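Local atomic coordinates of cyclopenase asqI (Emericella nidulans, PDB entry 5YY3), a protein that catalyses the zinc-dependent conversion of 4'-methoxycyclopenin into 4'-methoxyviridicatin, with loss of methyl isocyanate, in the biosynthesis of aspoquinolone mycotoxins. Residues A301-Q306 and A408-Q413; P412-A417 and W610-E615; N502-W507 and Y604-A609; F576-D581 and Y633-S638. All coordinates share one frame; numbering follows the deposited sequence.

Contact 3 and contact 4 are buried; contacts 1 and 2 are only partly so. Contact 1 joins the ends of helices 288-304 and 391-410 through arginine, backbone carbonyls and water. Contact 2 shares P412 and Q413 with it and takes the chain on to helix 611-614, with an amide, a carboxylate and one indole face. Contact 3 is almost wholly aromatic and sits between helix 391-410 and the Ig-like sheet. Contact 4 lies within that sheet and depends on regular strand bonds. Backbone bonds between A609 and both A408 and Q413 tie contact 3 to contact 1. F576 of contact 4 meets both W507 and F606 of contact 3.

Contact 1: A301-Q306 and A408-Q413; sequences AIRKGQ and ATRYPQ
R410 reaches the end of helix 288-304 and donates from NE to the backbone oxygen of I302. The distance from R410 NE to I302 O is 3.2 Å and the N-H...O angle is 164°. I302 O lies in the guanidinium plane. R303 O is also close, 3.0 Å from R410 NH2, but the angle is too poor for a hydrogen bond. The R410 chain bends at chi2 and chi3 (-77° and -80°), which turns its head back to these carbonyls. The positive group probably suits the electronegative C-terminal end of the helix.

R303 crosses R410 at about a right angle. Its NH1 is 3.7 Å from R410 CD, which lies over one face of the R303 guanidinium. The two charges are close, but R303 NH2 has a salt bridge to D296 of the second subunit. A water accepts from R303 NH2 and makes a weak bond with T409 OG1.

Y411 CZ lies over one face of the R410 guanidinium, toward its rim. Y411 OH is 3.3 Å from G305 CA. A second water bridges the segments: it accepts from Y411 OH, 2.7 Å from the water oxygen, and donates to G305 O.

G305, with positive phi, is the C-prime residue of a Schellman motif that ends the helix. G305 N bonds A301 O, which also takes a weak bond from Q306 N; G305 N faces I302 O as the motif requires.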
# COMPACT_ATOMS: atom_id res chain seq x y z
N ALA A 301 -9.88 -3.68 -42.95
CA ALA A 301 -8.91 -3.89 -44.01
C ALA A 301 -7.88 -4.97 -43.67
O ALA A 301 -7.53 -5.79 -44.51
CB ALA A 301 -8.20 -2.59 -44.32
N ILE A 302 -7.38 -4.96 -42.43
CA ILE A 302 -6.39 -5.94 -42.00
C ILE A 302 -6.99 -7.35 -42.00
O ILE A 302 -6.36 -8.30 -42.47
CB ILE A 302 -5.82 -5.59 -40.60
CG1 ILE A 302 -4.90 -4.37 -40.69
CG2 ILE A 302 -5.07 -6.78 -40.00
CD1 ILE A 302 -4.46 -3.79 -39.37
N ARG A 303 -8.19 -7.50 -41.47
CA ARG A 303 -8.88 -8.78 -41.50
C ARG A 303 -9.16 -9.21 -42.95
O ARG A 303 -8.97 -10.37 -43.31
CB ARG A 303 -10.18 -8.71 -40.70
CG ARG A 303 -11.21 -9.79 -41.02
CD ARG A 303 -10.68 -11.21 -40.81
NE ARG A 303 -10.15 -11.39 -39.47
CZ ARG A 303 -9.38 -12.41 -39.09
NH1 ARG A 303 -9.03 -13.35 -39.96
NH2 ARG A 303 -8.94 -12.47 -37.84
N LYS A 304 -9.59 -8.27 -43.78
CA LYS A 304 -9.94 -8.63 -45.16
C LYS A 304 -8.67 -8.87 -45.97
O LYS A 304 -8.68 -9.60 -46.96
CB LYS A 304 -10.80 -7.55 -45.82
CG LYS A 304 -11.18 -7.86 -47.25
CD LYS A 304 -12.22 -6.90 -47.77
CE LYS A 304 -12.74 -7.32 -49.14
NZ LYS A 304 -14.07 -6.69 -49.39
N GLY A 305 -7.57 -8.26 -45.54
CA GLY A 305 -6.29 -8.48 -46.19
C GLY A 305 -5.99 -7.53 -47.34
O GLY A 305 -5.07 -7.80 -48.11
N GLN A 306 -6.75 -6.45 -47.46
CA GLN A 306 -6.53 -5.41 -48.49
C GLN A 306 -6.77 -4.03 -47.91
O GLN A 306 -7.65 -3.87 -47.07
CB GLN A 306 -7.48 -5.56 -49.70
CG GLN A 306 -7.94 -6.95 -50.08
CD GLN A 306 -9.27 -6.94 -50.84
OE1 GLN A 306 -9.95 -5.90 -50.94
NE2 GLN A 306 -9.65 -8.10 -51.35
N ALA A 408 0.45 -9.21 -37.44
CA ALA A 408 1.42 -10.26 -37.16
C ALA A 408 0.78 -11.65 -37.09
O ALA A 408 1.35 -12.61 -37.59
CB ALA A 408 2.17 -9.96 -35.86
N THR A 409 -0.39 -11.78 -36.47
CA THR A 409 -0.98 -13.12 -36.42
C THR A 409 -1.68 -13.49 -37.74
O THR A 409 -1.88 -14.68 -38.03
CB THR A 409 -1.99 -13.27 -35.26
OG1 THR A 409 -3.28 -12.79 -35.66
CG2 THR A 409 -1.52 -12.54 -34.03
N ARG A 410 -2.03 -12.47 -38.54
CA ARG A 410 -2.63 -12.68 -39.86
C ARG A 410 -1.63 -13.21 -40.91
O ARG A 410 -2.02 -13.98 -41.79
CB ARG A 410 -3.26 -11.38 -40.38
CG ARG A 410 -4.68 -11.17 -39.89
CD ARG A 410 -5.68 -12.02 -40.66
NE ARG A 410 -5.99 -11.42 -41.95
CZ ARG A 410 -5.99 -12.07 -43.10
NH1 ARG A 410 -5.67 -13.36 -43.13
NH2 ARG A 410 -6.28 -11.44 -44.23
N TYR A 411 -0.37 -12.79 -40.82
CA TYR A 411 0.64 -13.22 -41.78
C TYR A 411 1.85 -13.84 -41.08
O TYR A 411 2.90 -13.19 -40.96
CB TYR A 411 1.07 -12.05 -42.66
CG TYR A 411 -0.11 -11.47 -43.42
CD1 TYR A 411 -0.64 -12.12 -44.53
CD2 TYR A 411 -0.73 -10.30 -42.98
CE1 TYR A 411 -1.74 -11.61 -45.20
CE2 TYR A 411 -1.84 -9.79 -43.65
CZ TYR A 411 -2.33 -10.44 -44.75
OH TYR A 411 -3.42 -9.93 -45.41
N PRO A 412 1.70 -15.10 -40.64
CA PRO A 412 2.74 -15.81 -39.89
C PRO A 412 4.00 -16.00 -40.73
O PRO A 412 3.97 -15.75 -41.93
CB PRO A 412 2.10 -17.16 -39.56
CG PRO A 412 0.65 -17.02 -39.87
CD PRO A 412 0.49 -15.90 -40.83
N GLN A 413 5.10 -16.42 -40.11
CA GLN A 413 6.33 -16.68 -40.86
C GLN A 413 6.98 -17.95 -40.36
O GLN A 413 6.87 -18.29 -39.17
CB GLN A 413 7.30 -15.50 -40.77
CG GLN A 413 7.73 -15.12 -39.35
CD GLN A 413 8.54 -13.83 -39.29
OE1 GLN A 413 8.86 -13.25 -40.32
NE2 GLN A 413 8.84 -13.37 -38.08
O HOH W 1 -6.54 -13.68 -36.20
O HOH W 2 -3.89 -10.66 -48.00

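Contact 2: P412-A417 and W610-E615; sequences PQDITA and WTQLTE
Q612 and D414 meet through an amide-carboxylate hydrogen bond, 2.9 Å from Q612 NE2 to D414 OD1. D414 OD1 lies in the amide plane of Q612, while NE2 comes from above the carboxylate plane. The other end of the same amide accepts: I415 N is 3.0 Å from Q612 OE1. The Q612 chain bends at chi2 (74°), which brings its amide back to the 412-417 loop. D414 OD1 has two further donors. T416 N is 2.9 Å from D414 OD1 and closes an Asx turn, and T416 OG1 is 2.7 Å from D414 OD1.

The backbones form a single bridge between Q413 and W610. T611 N donates to Q413 O over 2.9 Å, and W610 CA makes a CH...O contact with the same oxygen. W610 holds the N-cap position of helix 611-614, and its carbonyl oxygen accepts from L613 N and T614 N. The Q413 side chain turns away and bonds N607 OD1 through NE2. W610 NE1 donates to P605 O.

Apolar contact centres on the indole. I415 CD1 sits over one face of W610, 3.6 Å from the centroid of the five-membered ring, in a CH-pi contact. P412 CG packs on T614 CG2 at 4.0 Å, with T614 OG1 beside it. T611 CG2 is 3.6 Å from D414 CA.

One carboxylate oxygen with three donors, and one amide used at both ends, fix the loop and the helix start together. The three donors would probably help to keep D414 ionised.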
# COMPACT_ATOMS: atom_id res chain seq x y z
N PRO A 412 1.70 -15.10 -40.64
CA PRO A 412 2.74 -15.81 -39.89
C PRO A 412 4.00 -16.00 -40.73
O PRO A 412 3.97 -15.75 -41.93
CB PRO A 412 2.10 -17.16 -39.56
CG PRO A 412 0.65 -17.02 -39.87
CD PRO A 412 0.49 -15.90 -40.83
N GLN A 413 5.10 -16.42 -40.11
CA GLN A 413 6.33 -16.68 -40.86
C GLN A 413 6.98 -17.95 -40.36
O GLN A 413 6.87 -18.29 -39.17
CB GLN A 413 7.30 -15.50 -40.77
CG GLN A 413 7.73 -15.12 -39.35
CD GLN A 413 8.54 -13.83 -39.29
OE1 GLN A 413 8.86 -13.25 -40.32
NE2 GLN A 413 8.84 -13.37 -38.08
N ASP A 414 7.64 -18.65 -41.27
CA ASP A 414 8.36 -19.89 -40.98
C ASP A 414 9.63 -19.59 -40.18
O ASP A 414 10.52 -18.89 -40.66
CB ASP A 414 8.72 -20.59 -42.29
CG ASP A 414 9.18 -22.01 -42.08
OD1 ASP A 414 9.79 -22.31 -41.03
OD2 ASP A 414 8.93 -22.85 -42.97
N ILE A 415 9.74 -20.13 -38.97
CA ILE A 415 10.86 -19.80 -38.10
C ILE A 415 12.17 -20.42 -38.61
O ILE A 415 13.26 -19.99 -38.21
CB ILE A 415 10.61 -20.26 -36.63
CG1 ILE A 415 11.44 -19.41 -35.67
CG2 ILE A 415 10.96 -21.73 -36.42
CD1 ILE A 415 11.24 -17.93 -35.85
N THR A 416 12.06 -21.40 -39.51
CA THR A 416 13.24 -22.05 -40.10
C THR A 416 13.65 -21.39 -41.43
O THR A 416 14.77 -21.56 -41.88
CB THR A 416 13.00 -23.54 -40.37
OG1 THR A 416 12.03 -23.68 -41.41
CG2 THR A 416 12.51 -24.27 -39.13
N ALA A 417 12.73 -20.64 -42.03
CA ALA A 417 12.91 -20.09 -43.39
C ALA A 417 14.25 -19.40 -43.67
O ALA A 417 14.73 -19.42 -44.80
CB ALA A 417 11.78 -19.14 -43.69
N TRP A 610 4.59 -17.10 -35.62
CA TRP A 610 5.37 -18.22 -36.16
C TRP A 610 4.44 -19.30 -36.65
O TRP A 610 3.48 -19.68 -35.98
CB TRP A 610 6.32 -18.80 -35.12
CG TRP A 610 7.32 -17.84 -34.61
CD1 TRP A 610 7.57 -16.58 -35.08
CD2 TRP A 610 8.21 -18.04 -33.50
NE1 TRP A 610 8.57 -15.99 -34.33
CE2 TRP A 610 8.97 -16.87 -33.36
CE3 TRP A 610 8.43 -19.11 -32.62
CZ2 TRP A 610 9.94 -16.73 -32.37
CZ3 TRP A 610 9.39 -18.97 -31.65
CH2 TRP A 610 10.13 -17.79 -31.52
N THR A 611 4.76 -19.80 -37.83
CA THR A 611 3.88 -20.73 -38.49
C THR A 611 3.89 -22.07 -37.73
O THR A 611 2.89 -22.79 -37.70
CB THR A 611 4.31 -20.89 -39.96
OG1 THR A 611 3.22 -21.42 -40.71
CG2 THR A 611 5.49 -21.81 -40.09
N GLN A 612 5.00 -22.36 -37.06
CA GLN A 612 5.12 -23.55 -36.22
C GLN A 612 4.09 -23.56 -35.08
O GLN A 612 3.71 -24.62 -34.57
CB GLN A 612 6.53 -23.66 -35.64
CG GLN A 612 7.61 -24.16 -36.63
CD GLN A 612 8.01 -23.11 -37.67
OE1 GLN A 612 7.85 -21.91 -37.46
NE2 GLN A 612 8.55 -23.57 -38.79
N LEU A 613 3.64 -22.37 -34.68
CA LEU A 613 2.62 -22.24 -33.64
C LEU A 613 1.21 -22.04 -34.20
O LEU A 613 0.26 -22.66 -33.72
CB LEU A 613 2.98 -21.09 -32.71
CG LEU A 613 4.30 -21.21 -31.96
CD1 LEU A 613 4.51 -20.01 -31.06
CD2 LEU A 613 4.30 -22.48 -31.15
N THR A 614 1.05 -21.19 -35.22
CA THR A 614 -0.28 -20.97 -35.79
C THR A 614 -0.83 -22.24 -36.44
O THR A 614 -2.06 -22.40 -36.51
CB THR A 614 -0.28 -19.84 -36.84
OG1 THR A 614 0.67 -20.14 -37.87
CG2 THR A 614 0.08 -18.51 -36.20
N GLU A 615 0.05 -23.14 -36.88
CA GLU A 615 -0.40 -24.38 -37.51
C GLU A 615 -0.31 -25.58 -36.57
O GLU A 615 -0.67 -26.70 -36.95
CB GLU A 615 0.41 -24.64 -38.80
CG GLU A 615 0.15 -23.60 -39.90
CD GLU A 615 1.08 -23.75 -41.11
OE1 GLU A 615 1.98 -24.64 -41.07
OE2 GLU A 615 0.91 -22.98 -42.09

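Contact 3: N502-W507 and Y604-A609; sequences NDYHSW and YPFNRA
Y504 OH takes the backbone N-H of W610, and the Y504 ring presents one face to the 604-609 backbone. A609 CA lies over that face, 3.6 Å from Y504 CZ. R608 O lies over the same face, higher above it. F606 CD1 is at the ring edge instead. The shortest polar bond within the segments is 2.7 Å, from S506 OG to D503 OD2. Y504 O accepts from W507 N over 3.3 Å, closing the short 3-10 segment 504-506, and lies against F606 CB.

The 502-507 loop links strands 487-497 and 508-517 of the Ig-like domain of this hemocyanin-type fold. The 604-609 loop packs on it just before helix 611-614, and F494 and F576 from the sheet meet F606 edge-to-face.

W507 and F606 form an offset (parallel-displaced) stack, its indole also held by a bond from W507 NE1 to M501 O. The W507 five-membered ring and the F606 ring have centroids 3.9 Å apart and planes only 6° apart. F606 CG lies anti to the carbonyl carbon (chi1 -67°), which lays the ring against the indole. W507 CG is over the centre of the F606 ring. W507 CB adds a CH-pi contact, 3.7 Å from the F606 centroid.

H505 packs on Q401, R405 and A408 of helix 391-410, its side chain about 11 Å from that of the zinc ligand H218. A water bridges H505 ND1 and F606 O by two weak bonds.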
# COMPACT_ATOMS: atom_id res chain seq x y z
N ASN A 502 5.62 -16.04 -23.67
CA ASN A 502 4.88 -16.61 -24.81
C ASN A 502 4.13 -15.59 -25.68
O ASN A 502 3.37 -15.97 -26.56
CB ASN A 502 3.88 -17.66 -24.32
CG ASN A 502 4.55 -18.93 -23.89
OD1 ASN A 502 5.61 -19.30 -24.42
ND2 ASN A 502 3.96 -19.60 -22.92
N ASP A 503 4.33 -14.32 -25.39
CA ASP A 503 3.81 -13.26 -26.24
C ASP A 503 4.94 -12.74 -27.10
O ASP A 503 5.92 -12.21 -26.58
CB ASP A 503 3.21 -12.14 -25.38
CG ASP A 503 2.82 -10.94 -26.20
OD1 ASP A 503 2.45 -11.11 -27.38
OD2 ASP A 503 2.86 -9.81 -25.64
N TYR A 504 4.81 -12.93 -28.42
CA TYR A 504 5.77 -12.43 -29.40
C TYR A 504 6.19 -10.99 -29.12
O TYR A 504 7.37 -10.64 -29.18
CB TYR A 504 5.18 -12.47 -30.81
CG TYR A 504 4.72 -13.81 -31.34
CD1 TYR A 504 5.64 -14.78 -31.75
CD2 TYR A 504 3.36 -14.09 -31.47
CE1 TYR A 504 5.21 -16.00 -32.26
CE2 TYR A 504 2.92 -15.30 -31.97
CZ TYR A 504 3.86 -16.26 -32.37
OH TYR A 504 3.42 -17.47 -32.88
N HIS A 505 5.21 -10.15 -28.82
CA HIS A 505 5.43 -8.71 -28.78
C HIS A 505 6.01 -8.26 -27.47
O HIS A 505 6.33 -7.08 -27.30
CB HIS A 505 4.12 -8.00 -29.09
CG HIS A 505 3.46 -8.52 -30.32
ND1 HIS A 505 3.75 -8.04 -31.57
CD2 HIS A 505 2.60 -9.56 -30.50
CE1 HIS A 505 3.07 -8.73 -32.47
NE2 HIS A 505 2.37 -9.66 -31.84
N SER A 506 6.18 -9.21 -26.54
CA SER A 506 6.80 -8.90 -25.25
C SER A 506 8.31 -9.10 -25.30
O SER A 506 9.02 -8.73 -24.36
CB SER A 506 6.20 -9.76 -24.15
OG SER A 506 4.88 -9.33 -23.84
N TRP A 507 8.80 -9.68 -26.39
CA TRP A 507 10.22 -9.87 -26.52
C TRP A 507 10.90 -8.55 -26.84
O TRP A 507 10.50 -7.83 -27.76
CB TRP A 507 10.53 -10.94 -27.57
CG TRP A 507 10.28 -12.28 -27.01
CD1 TRP A 507 9.09 -12.98 -27.03
CD2 TRP A 507 11.21 -13.10 -26.30
NE1 TRP A 507 9.25 -14.19 -26.39
CE2 TRP A 507 10.54 -14.29 -25.93
CE3 TRP A 507 12.56 -12.96 -25.95
CZ2 TRP A 507 11.16 -15.32 -25.23
CZ3 TRP A 507 13.19 -13.99 -25.24
CH2 TRP A 507 12.48 -15.15 -24.89
N TYR A 604 12.70 -9.04 -36.11
CA TYR A 604 12.70 -10.45 -36.51
C TYR A 604 13.41 -11.30 -35.47
O TYR A 604 14.50 -10.94 -35.03
CB TYR A 604 13.37 -10.62 -37.87
CG TYR A 604 13.34 -12.03 -38.39
CD1 TYR A 604 12.24 -12.50 -39.11
CD2 TYR A 604 14.40 -12.91 -38.17
CE1 TYR A 604 12.19 -13.79 -39.60
CE2 TYR A 604 14.36 -14.22 -38.66
CZ TYR A 604 13.25 -14.64 -39.38
OH TYR A 604 13.19 -15.93 -39.88
N PRO A 605 12.85 -12.46 -35.12
CA PRO A 605 11.68 -13.14 -35.70
C PRO A 605 10.38 -12.94 -34.93
O PRO A 605 9.40 -13.66 -35.16
CB PRO A 605 12.10 -14.60 -35.64
CG PRO A 605 12.88 -14.68 -34.34
CD PRO A 605 13.56 -13.33 -34.17
N PHE A 606 10.36 -11.98 -34.02
CA PHE A 606 9.17 -11.78 -33.20
C PHE A 606 8.19 -10.77 -33.79
O PHE A 606 7.24 -10.40 -33.13
CB PHE A 606 9.57 -11.34 -31.79
CG PHE A 606 10.29 -12.41 -31.02
CD1 PHE A 606 9.61 -13.52 -30.55
CD2 PHE A 606 11.65 -12.31 -30.77
CE1 PHE A 606 10.25 -14.49 -29.84
CE2 PHE A 606 12.31 -13.29 -30.07
CZ PHE A 606 11.61 -14.38 -29.60
N ASN A 607 8.42 -10.36 -35.03
CA ASN A 607 7.62 -9.31 -35.65
C ASN A 607 6.42 -9.86 -36.42
O ASN A 607 5.52 -9.11 -36.80
CB ASN A 607 8.49 -8.46 -36.58
CG ASN A 607 9.13 -9.28 -37.68
OD1 ASN A 607 9.37 -10.48 -37.52
ND2 ASN A 607 9.43 -8.63 -38.81
N ARG A 608 6.39 -11.17 -36.63
CA ARG A 608 5.21 -11.86 -37.17
C ARG A 608 4.95 -13.10 -36.36
O ARG A 608 5.84 -13.56 -35.65
CB ARG A 608 5.41 -12.24 -38.64
CG ARG A 608 4.94 -11.19 -39.60
CD ARG A 608 5.57 -11.37 -40.94
NE ARG A 608 6.55 -10.31 -41.16
CZ ARG A 608 6.22 -9.07 -41.50
NH1 ARG A 608 4.95 -8.77 -41.68
NH2 ARG A 608 7.16 -8.15 -41.68
N ALA A 609 3.76 -13.68 -36.46
CA ALA A 609 3.50 -14.92 -35.74
C ALA A 609 4.35 -16.02 -36.36
O ALA A 609 4.80 -15.88 -37.51
CB ALA A 609 2.03 -15.29 -35.78
O HOH W 3 7.04 -7.19 -32.13

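Contact 4: F576-D581 and Y633-S638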
# COMPACT_ATOMS: atom_id res chain seq x y z
N PHE A 576 17.04 -15.19 -25.57
CA PHE A 576 16.77 -15.92 -26.79
C PHE A 576 17.77 -15.47 -27.84
O PHE A 576 18.03 -14.27 -27.99
CB PHE A 576 15.32 -15.67 -27.24
CG PHE A 576 15.06 -15.98 -28.69
CD1 PHE A 576 15.29 -15.03 -29.67
CD2 PHE A 576 14.54 -17.21 -29.07
CE1 PHE A 576 15.03 -15.30 -30.99
CE2 PHE A 576 14.27 -17.49 -30.40
CZ PHE A 576 14.52 -16.53 -31.36
N CYS A 577 18.35 -16.43 -28.56
CA CYS A 577 19.29 -16.11 -29.61
C CYS A 577 18.99 -16.98 -30.82
O CYS A 577 18.90 -18.21 -30.73
CB CYS A 577 20.74 -16.30 -29.15
SG CYS A 577 21.94 -15.57 -30.33
N ILE A 578 18.80 -16.33 -31.96
CA ILE A 578 18.60 -17.05 -33.20
C ILE A 578 19.73 -16.69 -34.17
O ILE A 578 20.20 -15.54 -34.20
CB ILE A 578 17.19 -16.75 -33.82
CG1 ILE A 578 16.98 -17.53 -35.12
CG2 ILE A 578 16.99 -15.26 -34.06
CD1 ILE A 578 15.56 -17.42 -35.67
N ALA A 579 20.20 -17.67 -34.94
CA ALA A 579 21.18 -17.39 -35.98
C ALA A 579 20.51 -17.40 -37.35
O ALA A 579 19.92 -18.40 -37.76
CB ALA A 579 22.34 -18.40 -35.93
N THR A 580 20.60 -16.29 -38.06
CA THR A 580 20.01 -16.26 -39.39
C THR A 580 21.06 -16.12 -40.47
O THR A 580 22.13 -15.55 -40.26
CB THR A 580 18.97 -15.10 -39.53
OG1 THR A 580 19.59 -13.84 -39.27
CG2 THR A 580 17.82 -15.30 -38.57
N ASP A 581 20.75 -16.70 -41.63
CA ASP A 581 21.44 -16.36 -42.87
C ASP A 581 20.69 -15.26 -43.58
O ASP A 581 19.57 -15.47 -44.03
CB ASP A 581 21.55 -17.57 -43.80
CG ASP A 581 22.26 -17.25 -45.10
OD1 ASP A 581 23.24 -16.46 -45.07
OD2 ASP A 581 21.83 -17.76 -46.15
N TYR A 633 15.48 -27.29 -33.47
CA TYR A 633 15.86 -25.93 -33.90
C TYR A 633 17.24 -25.57 -33.38
O TYR A 633 17.36 -24.79 -32.45
CB TYR A 633 14.83 -24.89 -33.43
CG TYR A 633 13.40 -25.24 -33.78
CD1 TYR A 633 12.90 -25.03 -35.06
CD2 TYR A 633 12.55 -25.82 -32.84
CE1 TYR A 633 11.60 -25.36 -35.40
CE2 TYR A 633 11.25 -26.16 -33.17
CZ TYR A 633 10.78 -25.93 -34.45
OH TYR A 633 9.49 -26.25 -34.79
N PRO A 634 18.29 -26.13 -34.00
CA PRO A 634 19.64 -26.03 -33.44
C PRO A 634 20.23 -24.64 -33.61
O PRO A 634 21.20 -24.28 -32.95
CB PRO A 634 20.45 -27.08 -34.23
CG PRO A 634 19.41 -27.88 -35.03
CD PRO A 634 18.26 -26.95 -35.23
N PHE A 635 19.63 -23.87 -34.52
CA PHE A 635 20.02 -22.48 -34.81
C PHE A 635 19.33 -21.46 -33.85
O PHE A 635 19.44 -20.24 -34.03
CB PHE A 635 19.69 -22.15 -36.28
CG PHE A 635 18.22 -22.27 -36.58
CD1 PHE A 635 17.64 -23.52 -36.79
CD2 PHE A 635 17.41 -21.15 -36.61
CE1 PHE A 635 16.28 -23.64 -37.04
CE2 PHE A 635 16.06 -21.26 -36.85
CZ PHE A 635 15.49 -22.51 -37.07
N ILE A 636 18.61 -21.98 -32.86
CA ILE A 636 18.01 -21.19 -31.79
C ILE A 636 18.50 -21.75 -30.47
O ILE A 636 18.64 -22.97 -30.32
CB ILE A 636 16.45 -21.21 -31.81
CG1 ILE A 636 15.90 -20.42 -33.01
CG2 ILE A 636 15.87 -20.65 -30.51
CD1 ILE A 636 14.43 -20.73 -33.34
N THR A 637 18.78 -20.87 -29.52
CA THR A 637 19.06 -21.32 -28.16
C THR A 637 18.51 -20.30 -27.17
O THR A 637 18.22 -19.16 -27.53
CB THR A 637 20.57 -21.52 -27.94
OG1 THR A 637 20.77 -22.34 -26.78
CG2 THR A 637 21.28 -20.18 -27.76
N SER A 638 18.33 -20.72 -25.93
CA SER A 638 17.76 -19.84 -24.92
C SER A 638 18.24 -20.24 -23.55
O SER A 638 18.66 -21.38 -23.34
CB SER A 638 16.22 -19.85 -24.97
OG SER A 638 15.72 -21.10 -24.56
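C577 and T637 form a hydrogen-bonded pair between antiparallel strands 571-580 and 636-644 of the Ig-like domain sheet. C577 N donates to T637 O, and T637 N donates to C577 O, each over 2.9 Å. A third bond, 2.8 Å from A579 N to F635 O, extends the pairing into the turn that precedes the second strand. That turn is type I, from Y633 to I636, and I636 N is satisfied by Y633 O.

C577 O also receives a CH...O contact from I636 CA, at 3.3 Å. F635 O likewise meets I578 CA.

F576 and S638, and I578 and I636, are non-hydrogen-bonded pairs. On its other edge strand 571-580 meets strand 487-497, where the backbones of F576 and I578 bond those of F494 and R492. S638 OG bonds I627 O.

The side chains divide between the two faces. C577 and T637 lie on the face covered by strands 422-431 and 461-475. F576, I578, I636 and S638 lie on the other. I578 and I636 run side by side and point the same way, 3.7 Å apart at their CG1 atoms. I578 CG1 also touches the edge of the F635 ring at CD2. F576 has CG anti to its backbone nitrogen (chi1 161°), and this brings F576 CE2 to 3.5 Å from I636 CG2.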